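GTP-sensing transcriptional pleiotropic repressor CodY (PDB 5N0L) probably represses transcription in response to nutrients and GTP, with a GAF domain that binds isoleucine. Local coordinates at residues A[114-119]-A[142-147]. Residues are numbered along the deposited sequence; the frame is centred on the assembly and turned at random.
Sequences YTTVVP and DDLVIA
Two methyl-to-methyl touches carry this contact: T116 meets L144, and V118 meets A147. CG2 of T116 sits anti to the backbone N, and with OG1 at chi1 -67° the methyl rises to CD2 of L144, 3.7 Å away. The leucine leaves the helix at a slant, CG anti to its own carbonyl carbon (chi1 -57°) and beside the backbone N, and its CD2 branch reaches the threonine methyl. The two side chains lie askew to each other. The hydroxyl of T116 serves a different partner: OG1 is hydrogen-bonded to the backbone N of N94, on the neighbouring strand 92-95, which probably helps fix the direction of the methyl. Two residues along the strand, V118 aims CG2 at the CB of A147 across a looser 4.2 Å. Consistent with the small side chain of A147, its CA is 7.3 Å from that of V118, against 8.6 Å between the CA atoms of T116 and L144. No hydrogen bond crosses the interface. T115, whose side chain points to the opposite face of the strand, hydrogen-bonds through OG1 to OG of S133, a residue of the isoleucine pocket. L144 also packs on L9 of a neighbouring subunit. With A147 on L132 and L144 on E93, helix 141-158 covers one face of the central antiparallel sheet, as helices do in the GAF fold.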
# COMPACT_ATOMS: atom_id res chain seq x y z
N TYR A 114 -39.59 0.43 -6.49
CA TYR A 114 -38.73 0.04 -7.57
C TYR A 114 -37.38 -0.17 -7.00
O TYR A 114 -36.86 0.73 -6.35
CB TYR A 114 -38.62 1.18 -8.62
CG TYR A 114 -40.00 1.50 -9.26
CD1 TYR A 114 -40.41 0.80 -10.37
CD2 TYR A 114 -40.81 2.47 -8.74
CE1 TYR A 114 -41.66 1.06 -10.93
CE2 TYR A 114 -42.07 2.76 -9.30
CZ TYR A 114 -42.50 2.02 -10.39
OH TYR A 114 -43.72 2.35 -11.02
N THR A 115 -36.83 -1.32 -7.29
CA THR A 115 -35.49 -1.67 -6.81
C THR A 115 -34.56 -2.09 -7.96
O THR A 115 -34.94 -2.91 -8.82
CB THR A 115 -35.63 -2.82 -5.76
OG1 THR A 115 -36.43 -2.32 -4.68
CG2 THR A 115 -34.16 -3.21 -5.28
N THR A 116 -33.38 -1.49 -8.00
CA THR A 116 -32.35 -1.83 -8.91
C THR A 116 -31.16 -2.47 -8.19
O THR A 116 -30.69 -1.94 -7.16
CB THR A 116 -31.97 -0.59 -9.69
OG1 THR A 116 -33.12 -0.24 -10.53
CG2 THR A 116 -30.72 -0.80 -10.56
N VAL A 117 -30.67 -3.54 -8.75
CA VAL A 117 -29.55 -4.35 -8.18
C VAL A 117 -28.41 -4.44 -9.17
O VAL A 117 -28.56 -4.95 -10.35
CB VAL A 117 -30.05 -5.73 -7.78
CG1 VAL A 117 -28.91 -6.52 -7.07
CG2 VAL A 117 -31.32 -5.64 -6.91
N VAL A 118 -27.30 -3.84 -8.75
CA VAL A 118 -26.13 -3.71 -9.60
C VAL A 118 -24.98 -4.50 -9.03
O VAL A 118 -24.50 -4.13 -7.91
CB VAL A 118 -25.70 -2.27 -9.77
CG1 VAL A 118 -24.53 -2.18 -10.76
CG2 VAL A 118 -26.90 -1.42 -10.20
N PRO A 119 -24.49 -5.49 -9.81
CA PRO A 119 -23.27 -6.20 -9.34
C PRO A 119 -22.08 -5.27 -9.23
O PRO A 119 -21.83 -4.39 -10.07
CB PRO A 119 -23.04 -7.27 -10.39
CG PRO A 119 -24.43 -7.58 -10.92
CD PRO A 119 -25.13 -6.24 -10.92
N ASP A 142 -30.41 6.90 -17.48
CA ASP A 142 -29.53 7.91 -16.93
C ASP A 142 -29.21 7.46 -15.45
O ASP A 142 -28.09 7.64 -15.09
CB ASP A 142 -30.04 9.30 -16.94
CG ASP A 142 -30.05 9.84 -18.45
OD1 ASP A 142 -29.12 9.45 -19.22
OD2 ASP A 142 -30.88 10.66 -18.76
N ASP A 143 -30.24 7.07 -14.79
CA ASP A 143 -30.06 6.55 -13.33
C ASP A 143 -29.11 5.37 -13.32
O ASP A 143 -28.20 5.28 -12.43
CB ASP A 143 -31.36 6.16 -12.82
CG ASP A 143 -32.31 7.32 -12.61
OD1 ASP A 143 -31.95 8.47 -12.34
OD2 ASP A 143 -33.53 7.03 -12.74
N LEU A 144 -29.26 4.49 -14.27
CA LEU A 144 -28.38 3.34 -14.45
C LEU A 144 -26.96 3.68 -14.75
O LEU A 144 -26.03 3.00 -14.28
CB LEU A 144 -28.96 2.29 -15.40
CG LEU A 144 -30.30 1.62 -15.19
CD1 LEU A 144 -30.64 0.50 -16.20
CD2 LEU A 144 -30.36 1.03 -13.79
N VAL A 145 -26.72 4.75 -15.58
CA VAL A 145 -25.40 5.20 -15.82
C VAL A 145 -24.75 5.49 -14.43
O VAL A 145 -23.58 5.11 -14.24
CB VAL A 145 -25.33 6.46 -16.70
CG1 VAL A 145 -24.00 7.16 -16.75
CG2 VAL A 145 -25.74 5.96 -18.13
N ILE A 146 -25.43 6.29 -13.68
CA ILE A 146 -24.86 6.81 -12.39
C ILE A 146 -24.62 5.59 -11.48
O ILE A 146 -23.56 5.44 -10.89
CB ILE A 146 -25.74 7.83 -11.72
CG1 ILE A 146 -25.78 9.11 -12.66
CG2 ILE A 146 -25.27 8.18 -10.31
CD1 ILE A 146 -26.84 10.03 -12.24
N ALA A 147 -25.59 4.75 -11.43
CA ALA A 147 -25.46 3.49 -10.56
C ALA A 147 -24.37 2.61 -10.98
O ALA A 147 -23.58 2.09 -10.12
CB ALA A 147 -26.70 2.74 -10.48